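Local coordinates for glyoxalase family protein (Bacillus cereus, PDB 1ZSW) that binds a zinc ion and belongs to the glyoxalase family, although the reaction it may catalyse is not known, at residues 39-44 against 67-72; 44-49 against 123-128; 84-89 against 147-152. All blocks are in the same frame, centred on the assembly; numbering follows the deposited sequence. Where two conformers were deposited one is given.

In the fold
The three contacts join helix 41-51 to one sheet and to the end of helix 112-124, and the two sheets to each other, within a single glyoxalase-family region. Contacts 1 and 2 share helix 41-51 and overlap in sequence at Asn44, which touches its partner segment in contact 1; their centres are about 15 Å apart. Contact 3 lies nearer the middle of the chain, its centre about 10 Å from that of contact 1 and about 12 Å from that of contact 2. Strands 69-74 and 83-88, used by contacts 1 and 3, are neighbours in the sheet that also carries the zinc ligands His33, His246 and Glu294. Along the chain contact 1 closes before contact 3 opens, whereas contact 2 crosses both.

Contact 1 of 3, residues 39-44 against 67-72; sequences KNANEN and SMYHLF
Just ahead of Ala41, the residue that meets Tyr69 and Leu71, the side-chain oxygen OD1 of Asn40 accepts the backbone N-H of Glu43 at 2.8 Å. The N-H...O angle is 158°, and the donor lies in the carbonyl plane of the Asn40 amide, so the bond is well formed. This is an N-cap: Asn40 takes up an N-H of the first helical turn, which has no preceding turn to bond to. Its backbone O accepts from Asn44 N in the first regular helical bond, and the N-H of Ala41 is taken by Glu88 OE1 on strand 83-88.

The turn fixed in this way lays Ala41 and Asn44 against strand 69-74. Across the gap the touching is done mainly by one methyl, Leu71 CD1, which lies 3.9 Å from Ala41 CB. The same methyl is 4.0 Å from Asn44 ND2, and the Leu71 and Asn44 side chains slide past each other in opposite directions. Asn44 reaches this place because its CG is anti to the backbone N (chi1 -179°). Ala41 CB also approaches Tyr69 CD1 at 4.4 Å, obliquely to the ring. The Tyr69 ring continues away from the helix, and its OH is hydrogen-bonded to Ala333 O.

All four touching residues are buried, and helix 41-51 covers the strand here through a small patch in which an amide nitrogen joins the alanine, leucine and tyrosine carbons. The C-terminal tail closes over the same place: Ile335 touches Leu71, and Glu336 N bonds to Asn42 OD1. Strand 69-74 runs between strands 55-62 and 83-88 in the sheet of the vicinal-oxygen-chelate fold, and the helix packs on it with Phe86 of strand 83-88 also under Asn44.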
loop_
_atom_site.group_PDB
_atom_site.type_symbol
_atom_site.label_atom_id
_atom_site.label_comp_id
_atom_site.label_asym_id
_atom_site.label_seq_id
_atom_site.Cartn_x
_atom_site.Cartn_y
_atom_site.Cartn_z
ATOM N N LYS A 39 11.105 12.559 3.945
ATOM C CA LYS A 39 12.201 13.271 4.593
ATOM C C LYS A 39 11.722 14.062 5.813
ATOM O O LYS A 39 12.536 14.413 6.697
ATOM C CB LYS A 39 12.810 14.252 3.573
ATOM C CG LYS A 39 14.167 14.764 3.995
ATOM C CD LYS A 39 14.749 15.682 2.925
ATOM C CE LYS A 39 16.037 16.346 3.424
ATOM N NZ LYS A 39 17.208 15.427 3.576
ATOM N N ASN A 40 10.421 14.372 5.875
ATOM C CA ASN A 40 9.914 15.337 6.860
ATOM C C ASN A 40 8.532 14.955 7.340
ATOM O O ASN A 40 7.582 15.101 6.614
ATOM C CB ASN A 40 9.886 16.736 6.246
ATOM C CG ASN A 40 9.566 17.828 7.272
ATOM O OD1 ASN A 40 8.433 17.987 7.710
ATOM N ND2 ASN A 40 10.590 18.573 7.662
ATOM N N ALA A 41 8.436 14.452 8.569
ATOM C CA ALA A 41 7.165 14.006 9.130
ATOM C C ALA A 41 6.139 15.119 9.268
ATOM O O ALA A 41 4.964 14.872 9.041
ATOM C CB ALA A 41 7.372 13.287 10.482
ATOM N N ASN A 42 6.562 16.325 9.651
ATOM C CA ASN A 42 5.606 17.444 9.762
ATOM C C ASN A 42 4.875 17.713 8.445
ATOM O O ASN A 42 3.652 17.833 8.425
ATOM C CB ASN A 42 6.289 18.730 10.260
ATOM C CG ASN A 42 6.814 18.609 11.693
ATOM O OD1 ASN A 42 6.378 17.765 12.453
ATOM N ND2 ASN A 42 7.770 19.459 12.046
ATOM N N GLU A 43 5.618 17.757 7.341
ATOM C CA GLU A 43 5.033 18.037 6.024
ATOM C C GLU A 43 4.237 16.827 5.519
ATOM O O GLU A 43 3.202 16.972 4.867
ATOM C CB GLU A 43 6.130 18.438 5.035
ATOM C CG GLU A 43 6.808 19.761 5.410
ATOM C CD GLU A 43 8.130 19.988 4.703
ATOM O OE1 GLU A 43 8.665 19.042 4.083
ATOM O OE2 GLU A 43 8.653 21.125 4.784
ATOM N N ASN A 44 4.725 15.635 5.862
ATOM C CA ASN A 44 4.058 14.398 5.471
ATOM C C ASN A 44 2.708 14.274 6.159
ATOM O O ASN A 44 1.692 14.028 5.522
ATOM C CB ASN A 44 4.978 13.201 5.784
ATOM C CG ASN A 44 4.356 11.882 5.373
ATOM O OD1 ASN A 44 4.312 11.538 4.186
ATOM N ND2 ASN A 44 3.878 11.140 6.347
ATOM N N SER A 67 14.890 4.645 16.082
ATOM C CA SER A 67 15.237 6.073 15.982
ATOM C C SER A 67 14.436 6.800 14.881
ATOM O O SER A 67 14.470 8.043 14.773
ATOM C CB SER A 67 16.733 6.245 15.725
ATOM O OG SER A 67 17.079 5.873 14.405
ATOM N N MET A 68 13.695 6.020 14.093
ATOM C CA MET A 68 13.024 6.520 12.914
ATOM C C MET A 68 11.516 6.479 13.108
ATOM O O MET A 68 11.002 5.426 13.428
ATOM C CB MET A 68 13.418 5.572 11.774
ATOM C CG MET A 68 12.820 5.836 10.464
ATOM S SD MET A 68 13.446 4.624 9.289
ATOM C CE MET A 68 15.241 4.698 9.477
ATOM N N TYR A 69 10.807 7.601 12.876
ATOM C CA TYR A 69 9.337 7.579 12.887
ATOM C C TYR A 69 8.810 6.669 11.792
ATOM O O TYR A 69 9.384 6.581 10.696
ATOM C CB TYR A 69 8.742 8.963 12.649
ATOM C CG TYR A 69 8.472 9.858 13.869
ATOM C CD1 TYR A 69 9.055 11.113 13.970
ATOM C CD2 TYR A 69 7.602 9.451 14.878
ATOM C CE1 TYR A 69 8.787 11.947 15.060
ATOM C CE2 TYR A 69 7.331 10.275 15.978
ATOM C CZ TYR A 69 7.912 11.520 16.048
ATOM O OH TYR A 69 7.643 12.331 17.138
ATOM N N HIS A 70 7.705 6.007 12.104
ATOM C CA HIS A 70 6.919 5.251 11.159
ATOM C C HIS A 70 5.464 5.703 11.363
ATOM O O HIS A 70 4.863 5.488 12.412
ATOM C CB HIS A 70 7.107 3.728 11.355
ATOM C CG HIS A 70 6.549 2.893 10.252
ATOM N ND1 HIS A 70 6.394 1.522 10.358
ATOM C CD2 HIS A 70 6.075 3.233 9.025
ATOM C CE1 HIS A 70 5.886 1.053 9.230
ATOM N NE2 HIS A 70 5.671 2.070 8.412
ATOM N N LEU A 71 4.895 6.385 10.364
ATOM C CA LEU A 71 3.554 6.933 10.469
ATOM C C LEU A 71 2.581 6.220 9.522
ATOM O O LEU A 71 2.922 5.972 8.346
ATOM C CB LEU A 71 3.582 8.436 10.110
ATOM C CG LEU A 71 4.683 9.310 10.723
ATOM C CD1 LEU A 71 4.424 10.707 10.261
ATOM C CD2 LEU A 71 4.643 9.249 12.256
ATOM N N PHE A 72 1.428 5.759 10.031
ATOM C CA PHE A 72 0.426 5.123 9.161
ATOM C C PHE A 72 -0.756 6.064 9.065
ATOM O O PHE A 72 -1.135 6.748 10.048
ATOM C CB PHE A 72 -0.146 3.791 9.722
ATOM C CG PHE A 72 0.805 2.614 9.722
ATOM C CD1 PHE A 72 1.807 2.515 10.682
ATOM C CD2 PHE A 72 0.635 1.562 8.813
ATOM C CE1 PHE A 72 2.654 1.406 10.721
ATOM C CE2 PHE A 72 1.484 0.437 8.837
ATOM C CZ PHE A 72 2.497 0.366 9.795
#

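Contact 2 of 3, residues 44-49 against 123-128; sequences NNHFYK and EKFDVK
Phe47 meets Val127 where helix 41-51 lies beside the Schellman motif that ends helix 112-124. Val127 comes at the edge of the Phe47 ring, near the ring plane, and both of its methyls take part: CG2 is 3.8 Å from Phe47 CE1, and CG1 is 4.0 Å from the same atom. CG1 also approaches Phe47 CZ, so both branches of the valine touch one corner of the ring, while the side chains as a whole cross at a slant. Phe47 gets there by placing CG anti to its backbone N (chi1 -169°), which carries the ring out from the helix towards the turn.

A second, looser touch lies beside the first. His46 NE2 is 4.5 Å from Phe125 CE2, an oblique and loose approach. Phe125 is exposed, and Val51 touches His46, Phe125 and Val127 alike.

The turn presents Val127 because Asp126 adopts a positive phi (56°) as the C-prime residue. Its N-H bonds to Glu123 O at 3.1 Å, and Val127 N pairs with the backbone O of the residue just before Glu123, the two bonds that define the motif. Phe143 of strand 138-144 touches both Val127 and Phe47, linking the pair to the second sheet. On the helix side, Tyr48 bonds through its OH to Asp145 OD2, while Phe47 CD2 sits 3.4 Å above the Tyr48 ring, displaced towards its rim.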
loop_
_atom_site.group_PDB
_atom_site.type_symbol
_atom_site.label_atom_id
_atom_site.label_comp_id
_atom_site.label_asym_id
_atom_site.label_seq_id
_atom_site.Cartn_x
_atom_site.Cartn_y
_atom_site.Cartn_z
ATOM N N ASN A 44 4.725 15.635 5.862
ATOM C CA ASN A 44 4.058 14.398 5.471
ATOM C C ASN A 44 2.708 14.274 6.159
ATOM O O ASN A 44 1.692 14.028 5.522
ATOM C CB ASN A 44 4.978 13.201 5.784
ATOM C CG ASN A 44 4.356 11.882 5.373
ATOM O OD1 ASN A 44 4.312 11.538 4.186
ATOM N ND2 ASN A 44 3.878 11.140 6.347
ATOM N N ASN A 45 2.699 14.535 7.469
ATOM C CA ASN A 45 1.473 14.556 8.245
ATOM C C ASN A 45 0.475 15.586 7.711
ATOM O O ASN A 45 -0.690 15.274 7.565
ATOM C CB ASN A 45 1.812 14.821 9.722
ATOM C CG ASN A 45 0.574 14.887 10.629
ATOM O OD1 ASN A 45 0.242 15.963 11.150
ATOM N ND2 ASN A 45 -0.099 13.757 10.823
ATOM N N HIS A 46 0.954 16.782 7.377
ATOM C CA HIS A 46 0.048 17.778 6.874
ATOM C C HIS A 46 -0.598 17.279 5.575
ATOM O O HIS A 46 -1.810 17.354 5.403
ATOM C CB HIS A 46 0.729 19.129 6.662
ATOM C CG HIS A 46 -0.205 20.149 6.093
ATOM N ND1 HIS A 46 -1.193 20.750 6.846
ATOM C CD2 HIS A 46 -0.344 20.625 4.830
ATOM C CE1 HIS A 46 -1.890 21.568 6.073
ATOM N NE2 HIS A 46 -1.391 21.515 4.850
ATOM N N PHE A 47 0.193 16.709 4.677
ATOM C CA PHE A 47 -0.375 16.299 3.407
ATOM C C PHE A 47 -1.370 15.161 3.507
ATOM O O PHE A 47 -2.488 15.246 2.950
ATOM C CB PHE A 47 0.750 15.904 2.435
ATOM C CG PHE A 47 0.269 15.711 1.036
ATOM C CD1 PHE A 47 0.034 16.804 0.208
ATOM C CD2 PHE A 47 0.026 14.442 0.551
ATOM C CE1 PHE A 47 -0.414 16.614 -1.097
ATOM C CE2 PHE A 47 -0.419 14.230 -0.756
ATOM C CZ PHE A 47 -0.629 15.327 -1.591
ATOM N N TYR A 48 -0.991 14.085 4.222
ATOM C CA TYR A 48 -1.845 12.876 4.203
ATOM C C TYR A 48 -3.068 12.995 5.105
ATOM O O TYR A 48 -4.121 12.449 4.811
ATOM C CB TYR A 48 -1.006 11.575 4.453
ATOM C CG TYR A 48 -0.161 11.374 3.227
ATOM C CD1 TYR A 48 1.107 11.947 3.144
ATOM C CD2 TYR A 48 -0.707 10.769 2.105
ATOM C CE1 TYR A 48 1.878 11.874 1.936
ATOM C CE2 TYR A 48 0.038 10.677 0.915
ATOM C CZ TYR A 48 1.308 11.242 0.849
ATOM O OH TYR A 48 2.011 11.164 -0.360
ATOM N N LYS A 49 -2.932 13.748 6.185
ATOM C CA LYS A 49 -4.043 13.944 7.113
ATOM C C LYS A 49 -4.842 15.185 6.750
ATOM O O LYS A 49 -6.023 15.092 6.495
ATOM C CB LYS A 49 -3.526 14.008 8.552
ATOM C CG LYS A 49 -4.629 14.214 9.584
ATOM C CD LYS A 49 -4.076 14.104 11.011
ATOM C CE LYS A 49 -3.110 15.233 11.299
ATOM N NZ LYS A 49 -3.791 16.558 11.466
ATOM N N GLU A 123 -6.309 22.386 -6.194
ATOM C CA GLU A 123 -6.057 23.771 -6.609
ATOM C C GLU A 123 -5.842 24.613 -5.354
ATOM O O GLU A 123 -4.829 25.307 -5.212
ATOM C CB GLU A 123 -7.235 24.320 -7.423
ATOM C CG GLU A 123 -7.412 23.699 -8.814
ATOM C CD GLU A 123 -8.759 24.036 -9.443
ATOM O OE1 GLU A 123 -9.475 24.907 -8.901
ATOM O OE2 GLU A 123 -9.110 23.417 -10.468
ATOM N N LYS A 124 -6.784 24.502 -4.419
ATOM C CA LYS A 124 -6.743 25.245 -3.167
ATOM C C LYS A 124 -5.443 25.029 -2.376
ATOM O O LYS A 124 -4.863 25.964 -1.826
ATOM C CB LYS A 124 -7.957 24.881 -2.307
ATOM C CG LYS A 124 -7.918 25.436 -0.879
ATOM C CD LYS A 124 -7.915 26.968 -0.845
ATOM C CE LYS A 124 -9.264 27.543 -1.258
ATOM N NZ LYS A 124 -10.380 26.870 -0.529
ATOM N N PHE A 125 -4.975 23.788 -2.329
ATOM C CA PHE A 125 -3.797 23.472 -1.555
ATOM C C PHE A 125 -2.490 23.428 -2.341
ATOM O O PHE A 125 -1.453 23.027 -1.798
ATOM C CB PHE A 125 -4.016 22.149 -0.812
ATOM C CG PHE A 125 -4.878 22.286 0.407
ATOM C CD1 PHE A 125 -6.241 22.058 0.324
ATOM C CD2 PHE A 125 -4.325 22.641 1.632
ATOM C CE1 PHE A 125 -7.045 22.180 1.446
ATOM C CE2 PHE A 125 -5.119 22.765 2.765
ATOM C CZ PHE A 125 -6.472 22.531 2.674
ATOM N N ASP A 126 -2.537 23.875 -3.600
ATOM C CA ASP A 126 -1.361 23.909 -4.467
ATOM C C ASP A 126 -0.682 22.546 -4.627
ATOM O O ASP A 126 0.551 22.442 -4.687
ATOM C CB ASP A 126 -0.357 24.971 -4.008
ATOM C CG ASP A 126 -0.873 26.385 -4.216
ATOM O OD1 ASP A 126 -1.529 26.645 -5.257
ATOM O OD2 ASP A 126 -0.617 27.235 -3.332
ATOM N N VAL A 127 -1.509 21.519 -4.714
ATOM C CA VAL A 127 -1.038 20.178 -4.989
ATOM C C VAL A 127 -0.875 20.011 -6.487
ATOM O O VAL A 127 -1.795 20.320 -7.259
ATOM C CB VAL A 127 -2.072 19.129 -4.508
ATOM C CG1 VAL A 127 -1.559 17.707 -4.816
ATOM C CG2 VAL A 127 -2.349 19.320 -3.000
ATOM N N LYS A 128 0.274 19.480 -6.891
ATOM C CA LYS A 128 0.496 19.086 -8.281
ATOM C C LYS A 128 -0.520 18.049 -8.731
ATOM O O LYS A 128 -0.692 17.013 -8.080
ATOM C CB LYS A 128 1.935 18.602 -8.463
ATOM C CG LYS A 128 2.256 18.097 -9.868
ATOM C CD LYS A 128 3.765 17.956 -10.047
ATOM C CE LYS A 128 4.115 17.194 -11.326
ATOM N NZ LYS A 128 3.919 18.006 -12.545
#

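Contact 3 of 3, residues 84-89 against 147-152; sequences LSFFEI and EGLRLV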
loop_
_atom_site.group_PDB
_atom_site.type_symbol
_atom_site.label_atom_id
_atom_site.label_comp_id
_atom_site.label_asym_id
_atom_site.label_seq_id
_atom_site.Cartn_x
_atom_site.Cartn_y
_atom_site.Cartn_z
ATOM N N LEU A 84 -1.492 3.632 4.145
ATOM C CA LEU A 84 -0.257 4.171 3.554
ATOM C C LEU A 84 0.648 4.491 4.722
ATOM O O LEU A 84 0.254 5.208 5.634
ATOM C CB LEU A 84 -0.511 5.453 2.748
ATOM C CG LEU A 84 -1.599 5.562 1.678
ATOM C CD1 LEU A 84 -1.198 6.587 0.585
ATOM C CD2 LEU A 84 -2.066 4.267 1.048
ATOM N N SER A 85 1.848 3.940 4.704
ATOM C CA SER A 85 2.755 4.238 5.818
ATOM C C SER A 85 4.054 4.846 5.294
ATOM O O SER A 85 4.425 4.634 4.120
ATOM C CB SER A 85 2.997 2.983 6.631
ATOM O OG SER A 85 4.111 2.274 6.132
ATOM N N PHE A 86 4.708 5.640 6.145
ATOM C CA PHE A 86 5.907 6.376 5.775
ATOM C C PHE A 86 6.935 6.273 6.878
ATOM O O PHE A 86 6.583 6.456 8.040
ATOM C CB PHE A 86 5.543 7.864 5.599
ATOM C CG PHE A 86 4.666 8.131 4.418
ATOM C CD1 PHE A 86 5.264 8.522 3.218
ATOM C CD2 PHE A 86 3.269 7.999 4.492
ATOM C CE1 PHE A 86 4.497 8.737 2.109
ATOM C CE2 PHE A 86 2.456 8.260 3.321
ATOM C CZ PHE A 86 3.106 8.637 2.161
ATOM N N PHE A 87 8.179 5.991 6.497
ATOM C CA PHE A 87 9.338 6.037 7.418
ATOM C C PHE A 87 9.930 7.405 7.210
ATOM O O PHE A 87 10.206 7.785 6.070
ATOM C CB PHE A 87 10.357 4.966 7.003
ATOM C CG PHE A 87 9.829 3.574 7.164
ATOM C CD1 PHE A 87 9.347 2.862 6.054
ATOM C CD2 PHE A 87 9.781 2.989 8.428
ATOM C CE1 PHE A 87 8.842 1.566 6.210
ATOM C CE2 PHE A 87 9.271 1.694 8.588
ATOM C CZ PHE A 87 8.812 0.997 7.476
ATOM N N GLU A 88 10.138 8.144 8.297
ATOM C CA GLU A 88 10.762 9.456 8.176
ATOM C C GLU A 88 12.258 9.287 8.291
ATOM O O GLU A 88 12.748 8.804 9.308
ATOM C CB GLU A 88 10.290 10.450 9.257
ATOM C CG GLU A 88 10.982 11.824 9.049
ATOM C CD GLU A 88 10.943 12.755 10.279
ATOM O OE1 GLU A 88 10.666 13.965 10.121
ATOM O OE2 GLU A 88 11.184 12.274 11.388
ATOM N N ILE A 89 12.989 9.734 7.274
ATOM C CA ILE A 89 14.450 9.608 7.266
ATOM C C ILE A 89 14.964 11.007 6.942
ATOM O O ILE A 89 15.110 11.349 5.791
ATOM C CB ILE A 89 14.913 8.568 6.223
ATOM C CG1 ILE A 89 14.186 7.224 6.503
ATOM C CG2 ILE A 89 16.465 8.435 6.209
ATOM C CD1 ILE A 89 14.637 6.047 5.694
ATOM N N GLU A 147 7.232 15.508 -2.430
ATOM C CA GLU A 147 8.450 14.699 -2.479
ATOM C C GLU A 147 8.572 13.891 -3.773
ATOM O O GLU A 147 9.511 13.086 -3.941
ATOM C CB GLU A 147 8.424 13.747 -1.285
ATOM C CG GLU A 147 8.337 14.540 0.029
ATOM C CD GLU A 147 8.802 13.763 1.229
ATOM O OE1 GLU A 147 9.941 13.988 1.706
ATOM O OE2 GLU A 147 7.992 12.950 1.694
ATOM N N GLY A 148 7.596 14.061 -4.659
ATOM C CA GLY A 148 7.630 13.388 -5.943
ATOM C C GLY A 148 6.949 12.030 -5.947
ATOM O O GLY A 148 7.069 11.292 -6.912
ATOM N N LEU A 149 6.267 11.692 -4.853
ATOM C CA LEU A 149 5.457 10.470 -4.868
ATOM C C LEU A 149 4.267 10.646 -5.785
ATOM O O LEU A 149 3.513 11.622 -5.653
ATOM C CB LEU A 149 5.008 10.100 -3.429
ATOM C CG LEU A 149 4.113 8.837 -3.373
ATOM C CD1 LEU A 149 4.893 7.601 -3.739
ATOM C CD2 LEU A 149 3.615 8.668 -1.901
ATOM N N ARG A 150 4.063 9.670 -6.678
ATOM C CA ARG A 150 2.986 9.728 -7.641
ATOM C C ARG A 150 1.805 8.929 -7.165
ATOM O O ARG A 150 1.965 7.740 -6.798
ATOM C CB ARG A 150 3.461 9.234 -9.029
ATOM C CG ARG A 150 4.542 10.170 -9.632
ATOM C CD ARG A 150 5.280 9.456 -10.767
ATOM N NE ARG A 150 6.364 8.610 -10.241
ATOM C CZ ARG A 150 7.152 7.857 -11.008
ATOM N NH1 ARG A 150 6.975 7.829 -12.330
ATOM N NH2 ARG A 150 8.119 7.143 -10.459
ATOM N N LEU A 151 0.639 9.598 -7.137
ATOM C CA LEU A 151 -0.642 8.993 -6.795
ATOM C C LEU A 151 -1.727 9.248 -7.831
ATOM O O LEU A 151 -1.563 10.103 -8.708
ATOM C CB LEU A 151 -1.125 9.497 -5.398
ATOM C CG LEU A 151 -0.118 9.336 -4.255
ATOM C CD1 LEU A 151 0.594 10.644 -3.976
ATOM C CD2 LEU A 151 -0.840 8.852 -2.964
ATOM N N VAL A 152 -2.778 8.462 -7.805
ATOM C CA VAL A 152 -3.874 8.678 -8.744
ATOM C C VAL A 152 -5.201 8.350 -8.078
ATOM O O VAL A 152 -5.364 7.269 -7.486
ATOM C CB VAL A 152 -3.658 7.898 -10.080
ATOM C CG1 VAL A 152 -3.616 6.375 -9.867
ATOM C CG2 VAL A 152 -4.793 8.222 -11.093
#
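Segments 84-89 and 147-152 run in opposite directions, with CA atoms 11.4 Å apart both for Leu84 with Leu151 and for Phe86 with Leu149. Strand 83-88 belongs to one sheet of the vicinal-oxygen-chelate fold, 147-149 is the loop that enters strand 150-155 of the other, and they touch through side chains.

Phe86 and Leu149 reach towards each other from opposite directions. Leu149 CD2 lies at the edge of the Phe86 ring, near its plane, 4.1 Å from CZ and equally far from CE1, so a single methyl sits against one C-C bond of the ring rim. Leu149 brings CD2 there with CG anti to its backbone N (chi1 178°). Two residues along each segment, Leu84 CD1 meets Leu151 CD2 at 4.2 Å; Leu84 was modelled in two conformers, so this touch describes one of them.

Neighbours fill in round the pairs. Met36 of strand 31-38 packs on Leu84, Phe86 and Leu149. Tyr48 of helix 41-51 touches both leucines of 147-152, and its ring meets that of Phe86 with the planes at about 40°. The turn leading into Leu149 is held by Asp145, whose OD1 accepts from the backbone N of Glu147 and of Leu149.

The side chain of Leu84 is about 7 Å from that of the zinc ligand His33 and about 11 Å from the zinc ion, so the contact lies outside the metal's first shell. Between these segments the contact is wholly apolar, with all four touching residues buried, which implies that the two segments are held together by dispersion and the exclusion of water, without directional bonds between them.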